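Local structure of uncharacterized protein (Staphylococcus aureus subsp. aureus, 3H04) at residues Asp124-Arg130 / Glu226-Ile231; Leu209-Ala215 / Val235-Glu241. The protein is of unknown function but probably acts as a serine hydrolase of the alpha/beta-hydrolase fold, related to feruloyl esterases. One frame throughout, in Å; residues are numbered along the deposited sequence.

How the contacts relate
Contacts 1 and 2 sit side by side toward one edge of the central sheet, their centres about 10 Å apart. Strands 121-125, 212-217 and 238-243 are neighbours in that order, and 238-243 is the outermost. The segments alternate along the chain: 124-130, 209-215, 226-231, 235-241. Helix 226-232 of contact 1 therefore links the two strands of contact 2. The contacts also touch directly. Asp124 N lies 2.8 Å from Phe213 O, a probable hydrogen bond, and Ser228 packs on Ile214. Together they close this edge of a probable alpha/beta-hydrolase domain, whose likely triad is Ser104, Asp220 and His248.

Contact 1 (Asp124-Arg130 / Glu226-Ile231); sequences DFYGYSR and EESEHI
Glu227 OE1 is gripped by two donors, Arg130 NE and water 2. Arg130 NE reaches Glu227 OE1 at 2.8 Å, nearly straight (175°). The bond uses the syn lone pair of OE1 and lies in the guanidinium plane. Arg130 NH2 adds a weak bond to Glu227 OE2 at 3.3 Å. The guanidinium and carboxylate planes are 52° apart. The Arg130 chain is extended from CG to NE and lays its guanidinium flat on the His230 ring, with centres 3.8 Å apart. Ser129 OG approaches the edge of that ring near CD2, and water 3 joins this OG to His230 NE2. Water 2 also accepts from Ser129 N and donates to Glu227 O. Deeper in, water 1 donates to Asp124 OD2 and, weakly, to Gly127 O. It lies 2.7 Å from Ser228 OG, which also bonds His216. Ile231 CD1 packs against Asp124 OD2 at 3.6 Å. Asp124 OD1 takes Gly127 N in an Asx motif. Salt bridge and stack thus fix the Arg130 guanidinium, while waters join polar groups of the loop after strand 121-125 to helix 226-232. Positive charge on Arg130 would probably disfavour protonation of His230.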
loop_
_atom_site.group_PDB
_atom_site.type_symbol
_atom_site.label_atom_id
_atom_site.label_comp_id
_atom_site.label_asym_id
_atom_site.label_seq_id
_atom_site.Cartn_x
_atom_site.Cartn_y
_atom_site.Cartn_z
ATOM N N ASP A 124 -5.415 -2.093 6.257
ATOM C CA ASP A 124 -5.417 -2.611 4.875
ATOM C C ASP A 124 -6.624 -2.053 4.184
ATOM O O ASP A 124 -7.754 -2.527 4.400
ATOM C CB ASP A 124 -5.471 -4.147 4.910
ATOM C CG ASP A 124 -5.807 -4.807 3.569
ATOM O OD1 ASP A 124 -5.789 -4.167 2.488
ATOM O OD2 ASP A 124 -6.138 -6.035 3.638
ATOM N N PHE A 125 -6.399 -1.006 3.376
ATOM C CA PHE A 125 -7.472 -0.450 2.554
ATOM C C PHE A 125 -7.348 -1.064 1.152
ATOM O O PHE A 125 -6.358 -0.823 0.448
ATOM C CB PHE A 125 -7.387 1.067 2.460
ATOM C CG PHE A 125 -8.030 1.824 3.593
ATOM C CD1 PHE A 125 -8.302 1.244 4.847
ATOM C CD2 PHE A 125 -8.352 3.159 3.400
ATOM C CE1 PHE A 125 -8.869 2.016 5.900
ATOM C CE2 PHE A 125 -8.907 3.894 4.393
ATOM C CZ PHE A 125 -9.175 3.340 5.656
ATOM N N TYR A 126 -8.317 -1.913 0.792
ATOM C CA TYR A 126 -8.448 -2.503 -0.531
ATOM C C TYR A 126 -7.164 -3.057 -1.169
ATOM O O TYR A 126 -6.899 -2.840 -2.370
ATOM C CB TYR A 126 -9.191 -1.602 -1.507
ATOM C CG TYR A 126 -8.887 -0.120 -1.422
ATOM C CD1 TYR A 126 -7.786 0.423 -2.094
ATOM C CD2 TYR A 126 -9.635 0.714 -0.611
ATOM C CE1 TYR A 126 -7.454 1.810 -2.010
ATOM C CE2 TYR A 126 -9.328 2.100 -0.545
ATOM C CZ TYR A 126 -8.253 2.629 -1.250
ATOM O OH TYR A 126 -7.928 3.957 -1.150
ATOM N N GLY A 127 -6.403 -3.774 -0.352
ATOM C CA GLY A 127 -5.185 -4.444 -0.766
ATOM C C GLY A 127 -5.379 -5.972 -0.834
ATOM O O GLY A 127 -6.501 -6.507 -1.001
ATOM N N TYR A 128 -4.253 -6.640 -0.718
ATOM C CA TYR A 128 -4.144 -8.052 -0.978
ATOM C C TYR A 128 -2.879 -8.556 -0.324
ATOM O O TYR A 128 -1.982 -7.780 -0.074
ATOM C CB TYR A 128 -4.073 -8.316 -2.485
ATOM C CG TYR A 128 -3.170 -7.402 -3.287
ATOM C CD1 TYR A 128 -1.862 -7.768 -3.576
ATOM C CD2 TYR A 128 -3.616 -6.147 -3.724
ATOM C CE1 TYR A 128 -1.020 -6.930 -4.314
ATOM C CE2 TYR A 128 -2.775 -5.292 -4.503
ATOM C CZ TYR A 128 -1.498 -5.717 -4.790
ATOM O OH TYR A 128 -0.654 -4.927 -5.488
ATOM N N SER A 129 -2.811 -9.863 -0.093
ATOM C CA SER A 129 -1.671 -10.514 0.592
ATOM C C SER A 129 -0.819 -11.397 -0.345
ATOM O O SER A 129 0.062 -12.153 0.096
ATOM C CB SER A 129 -2.233 -11.388 1.715
ATOM O OG SER A 129 -3.026 -12.479 1.205
ATOM N N ARG A 130 -1.185 -11.401 -1.617
ATOM C CA ARG A 130 -0.545 -12.300 -2.579
ATOM C C ARG A 130 -0.677 -11.691 -3.973
ATOM O O ARG A 130 -1.617 -10.927 -4.229
ATOM C CB ARG A 130 -1.199 -13.683 -2.511
ATOM C CG ARG A 130 -2.716 -13.560 -2.596
ATOM C CD ARG A 130 -3.483 -14.855 -2.534
ATOM N NE ARG A 130 -4.924 -14.582 -2.636
ATOM C CZ ARG A 130 -5.861 -15.526 -2.564
ATOM N NH1 ARG A 130 -5.522 -16.786 -2.384
ATOM N NH2 ARG A 130 -7.147 -15.214 -2.683
ATOM N N GLU A 226 -12.664 -10.683 -2.610
ATOM C CA GLU A 226 -12.101 -11.969 -2.171
ATOM C C GLU A 226 -10.674 -11.939 -1.619
ATOM O O GLU A 226 -10.307 -12.820 -0.809
ATOM C CB GLU A 226 -12.246 -13.069 -3.255
ATOM C CG GLU A 226 -13.687 -13.432 -3.535
ATOM C CD GLU A 226 -14.364 -12.581 -4.666
ATOM O OE1 GLU A 226 -13.915 -11.463 -5.020
ATOM O OE2 GLU A 226 -15.378 -13.056 -5.208
ATOM N N GLU A 227 -9.853 -10.951 -2.009
ATOM C CA GLU A 227 -8.499 -10.856 -1.440
ATOM C C GLU A 227 -8.549 -10.518 0.057
ATOM O O GLU A 227 -7.735 -11.027 0.857
ATOM C CB GLU A 227 -7.633 -9.843 -2.186
ATOM C CG GLU A 227 -7.328 -10.255 -3.645
ATOM C CD GLU A 227 -6.683 -11.671 -3.711
ATOM O OE1 GLU A 227 -5.789 -11.978 -2.870
ATOM O OE2 GLU A 227 -7.079 -12.485 -4.579
ATOM N N SER A 228 -9.521 -9.706 0.433
ATOM C CA SER A 228 -9.746 -9.398 1.846
ATOM C C SER A 228 -10.374 -10.580 2.578
ATOM O O SER A 228 -9.961 -10.885 3.722
ATOM C CB SER A 228 -10.639 -8.174 2.005
ATOM O OG SER A 228 -9.941 -6.954 1.772
ATOM N N GLU A 229 -11.352 -11.246 1.931
ATOM C CA GLU A 229 -11.971 -12.470 2.517
ATOM C C GLU A 229 -10.890 -13.517 2.763
ATOM O O GLU A 229 -10.866 -14.146 3.815
ATOM C CB GLU A 229 -13.081 -13.037 1.624
ATOM C CG GLU A 229 -14.247 -12.094 1.392
ATOM C CD GLU A 229 -15.210 -12.522 0.264
ATOM O OE1 GLU A 229 -14.987 -13.547 -0.429
ATOM O OE2 GLU A 229 -16.206 -11.798 0.100
ATOM N N HIS A 230 -9.938 -13.643 1.842
ATOM C CA HIS A 230 -8.798 -14.570 2.026
ATOM C C HIS A 230 -7.997 -14.282 3.317
ATOM O O HIS A 230 -7.625 -15.213 4.056
ATOM C CB HIS A 230 -7.834 -14.541 0.837
ATOM C CG HIS A 230 -6.615 -15.404 1.021
ATOM N ND1 HIS A 230 -6.682 -16.772 1.118
ATOM C CD2 HIS A 230 -5.300 -15.087 1.129
ATOM C CE1 HIS A 230 -5.470 -17.266 1.291
ATOM N NE2 HIS A 230 -4.611 -16.266 1.284
ATOM N N ILE A 231 -7.743 -13.005 3.585
ATOM C CA ILE A 231 -6.993 -12.628 4.779
ATOM C C ILE A 231 -7.824 -12.984 6.028
ATOM O O ILE A 231 -7.332 -13.648 6.951
ATOM C CB ILE A 231 -6.630 -11.136 4.715
ATOM C CG1 ILE A 231 -5.573 -10.936 3.628
ATOM C CG2 ILE A 231 -6.064 -10.668 6.020
ATOM C CD1 ILE A 231 -5.470 -9.556 3.133
HETATM O O HOH W 1 -7.223 -7.118 1.638
HETATM O O HOH W 2 -5.383 -11.443 -0.299
HETATM O O HOH W 3 -1.887 -14.967 0.943
#

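Contact 2 (Leu209-Ala215 / Val235-Glu241); sequences LPPVFIA and VPHSTFE
Four backbone hydrogen bonds join Val212-Ala215 to the segment ending in strand 238-241. Val212 N donates to His237 O, Thr239 N to Val212 O, Ile214 N to Thr239 O at 2.7 Å, and Glu241 N to Ile214 O at 2.8 Å. The strands run parallel, 10° apart in direction, with axes 4.6 Å apart at closest. CA-H...O contacts fill in between, such as Ser238 CA to Val212 O at 3.2 Å. Before the strands, water 4 accepts from His237 N and lies 3.0 Å from Leu209 O.

Apolar contacts begin before the strands, where Leu209 CD1 meets Val235 CG1 at 3.9 Å, and continue on both faces. On the face of Val212 and Ile214, Ile214 CG2 touches Phe240 CD1 at 3.7 Å. The Phe240 ring turns its edge to Ile214 O. Met232 of helix 226-232 packs on Ile214 and Phe240. On the other face, Phe213 CE1 meets Thr239 CG2 at 3.8 Å. With OG1 at chi1 -64°, the methyl is anti to the backbone N of Thr239 and meets the ring obliquely. Glu241 CG approaches Phe213 CZ. Helix 256-273 covers Phe213 through Lys264 and Val265. Further back, Pro211 and His237 run alongside each other in one direction and touch through their CB atoms.

Strand 212-217, helix 226-232 and strand 238-243 form a beta-alpha-beta crossover, as in the parallel part of the alpha/beta-hydrolase fold that this protein probably has.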
loop_
_atom_site.group_PDB
_atom_site.type_symbol
_atom_site.label_atom_id
_atom_site.label_comp_id
_atom_site.label_asym_id
_atom_site.label_seq_id
_atom_site.Cartn_x
_atom_site.Cartn_y
_atom_site.Cartn_z
ATOM N N LEU A 209 -0.233 -12.999 12.042
ATOM C CA LEU A 209 -0.203 -11.545 11.866
ATOM C C LEU A 209 -0.826 -10.819 13.053
ATOM O O LEU A 209 -1.714 -11.375 13.716
ATOM C CB LEU A 209 -0.877 -11.124 10.569
ATOM C CG LEU A 209 -0.182 -11.388 9.244
ATOM C CD1 LEU A 209 -1.016 -10.798 8.160
ATOM C CD2 LEU A 209 1.262 -10.796 9.252
ATOM N N PRO A 210 -0.358 -9.579 13.348
ATOM C CA PRO A 210 -1.016 -8.749 14.359
ATOM C C PRO A 210 -2.409 -8.326 13.847
ATOM O O PRO A 210 -2.781 -8.669 12.746
ATOM C CB PRO A 210 -0.072 -7.535 14.496
ATOM C CG PRO A 210 0.523 -7.404 13.154
ATOM C CD PRO A 210 0.725 -8.840 12.684
ATOM N N PRO A 211 -3.193 -7.599 14.642
ATOM C CA PRO A 211 -4.539 -7.333 14.150
ATOM C C PRO A 211 -4.603 -6.540 12.863
ATOM O O PRO A 211 -3.824 -5.596 12.660
ATOM C CB PRO A 211 -5.176 -6.519 15.289
ATOM C CG PRO A 211 -4.450 -6.896 16.507
ATOM C CD PRO A 211 -3.032 -7.146 16.034
ATOM N N VAL A 212 -5.575 -6.881 12.022
ATOM C CA VAL A 212 -5.732 -6.250 10.724
ATOM C C VAL A 212 -7.058 -5.554 10.571
ATOM O O VAL A 212 -8.135 -6.182 10.753
ATOM C CB VAL A 212 -5.621 -7.233 9.579
ATOM C CG1 VAL A 212 -5.613 -6.432 8.267
ATOM C CG2 VAL A 212 -4.302 -8.140 9.717
ATOM N N PHE A 213 -7.020 -4.263 10.268
ATOM C CA PHE A 213 -8.272 -3.511 9.922
ATOM C C PHE A 213 -8.433 -3.553 8.407
ATOM O O PHE A 213 -7.498 -3.190 7.694
ATOM C CB PHE A 213 -8.178 -2.092 10.433
ATOM C CG PHE A 213 -9.421 -1.249 10.216
ATOM C CD1 PHE A 213 -10.296 -1.035 11.243
ATOM C CD2 PHE A 213 -9.700 -0.691 8.945
ATOM C CE1 PHE A 213 -11.455 -0.259 11.063
ATOM C CE2 PHE A 213 -10.847 0.078 8.754
ATOM C CZ PHE A 213 -11.733 0.282 9.817
ATOM N N ILE A 214 -9.575 -3.996 7.895
ATOM C CA ILE A 214 -9.773 -4.125 6.442
ATOM C C ILE A 214 -10.938 -3.249 6.051
ATOM O O ILE A 214 -11.987 -3.315 6.710
ATOM C CB ILE A 214 -10.041 -5.569 6.029
ATOM C CG1 ILE A 214 -8.862 -6.465 6.532
ATOM C CG2 ILE A 214 -10.319 -5.635 4.485
ATOM C CD1 ILE A 214 -9.098 -8.004 6.498
ATOM N N ALA A 215 -10.771 -2.432 4.982
ATOM C CA ALA A 215 -11.909 -1.698 4.354
ATOM C C ALA A 215 -11.817 -2.037 2.866
ATOM O O ALA A 215 -10.723 -1.875 2.266
ATOM C CB ALA A 215 -11.835 -0.177 4.593
ATOM N N VAL A 235 -6.332 -14.759 9.606
ATOM C CA VAL A 235 -5.750 -13.899 10.660
ATOM C C VAL A 235 -6.575 -13.960 11.938
ATOM O O VAL A 235 -7.822 -14.183 11.870
ATOM C CB VAL A 235 -5.509 -12.415 10.251
ATOM C CG1 VAL A 235 -4.535 -12.333 9.036
ATOM C CG2 VAL A 235 -6.835 -11.672 10.009
ATOM N N PRO A 236 -5.896 -13.829 13.105
ATOM C CA PRO A 236 -6.611 -14.060 14.339
ATOM C C PRO A 236 -7.492 -12.890 14.813
ATOM O O PRO A 236 -8.438 -13.106 15.569
ATOM C CB PRO A 236 -5.487 -14.351 15.372
ATOM C CG PRO A 236 -4.196 -13.790 14.712
ATOM C CD PRO A 236 -4.415 -13.934 13.273
ATOM N N HIS A 237 -7.167 -11.675 14.383
ATOM C CA HIS A 237 -7.912 -10.502 14.799
ATOM C C HIS A 237 -8.127 -9.631 13.588
ATOM O O HIS A 237 -7.119 -9.185 12.967
ATOM C CB HIS A 237 -7.117 -9.709 15.850
ATOM C CG HIS A 237 -6.673 -10.533 17.014
ATOM N ND1 HIS A 237 -5.369 -10.971 17.160
ATOM C CD2 HIS A 237 -7.351 -11.021 18.057
ATOM C CE1 HIS A 237 -5.273 -11.693 18.261
ATOM N NE2 HIS A 237 -6.463 -11.740 18.826
ATOM N N SER A 238 -9.406 -9.425 13.236
ATOM C CA SER A 238 -9.755 -8.557 12.111
ATOM C C SER A 238 -10.967 -7.722 12.408
ATOM O O SER A 238 -11.789 -8.051 13.239
ATOM C CB SER A 238 -9.940 -9.327 10.764
ATOM O OG SER A 238 -11.051 -10.231 10.758
ATOM N N THR A 239 -11.043 -6.594 11.731
ATOM C CA THR A 239 -12.205 -5.724 11.739
ATOM C C THR A 239 -12.380 -5.435 10.256
ATOM O O THR A 239 -11.381 -5.113 9.573
ATOM C CB THR A 239 -11.928 -4.394 12.520
ATOM O OG1 THR A 239 -11.678 -4.694 13.903
ATOM C CG2 THR A 239 -13.103 -3.396 12.446
ATOM N N PHE A 240 -13.607 -5.554 9.778
ATOM C CA PHE A 240 -13.887 -5.530 8.348
ATOM C C PHE A 240 -15.049 -4.543 8.082
ATOM O O PHE A 240 -16.190 -4.718 8.582
ATOM C CB PHE A 240 -14.247 -6.923 7.895
ATOM C CG PHE A 240 -14.331 -7.124 6.398
ATOM C CD1 PHE A 240 -13.802 -6.217 5.471
ATOM C CD2 PHE A 240 -14.945 -8.289 5.921
ATOM C CE1 PHE A 240 -13.914 -6.466 4.064
ATOM C CE2 PHE A 240 -15.022 -8.568 4.545
ATOM C CZ PHE A 240 -14.503 -7.629 3.609
ATOM N N GLU A 241 -14.731 -3.530 7.295
ATOM C CA GLU A 241 -15.731 -2.698 6.644
ATOM C C GLU A 241 -15.852 -3.075 5.189
ATOM O O GLU A 241 -14.952 -2.808 4.341
ATOM C CB GLU A 241 -15.350 -1.232 6.776
ATOM C CG GLU A 241 -15.399 -0.745 8.213
ATOM C CD GLU A 241 -16.817 -0.600 8.675
ATOM O OE1 GLU A 241 -17.581 0.148 8.005
ATOM O OE2 GLU A 241 -17.178 -1.207 9.706
HETATM O O HOH W 4 -4.652 -10.781 13.289
#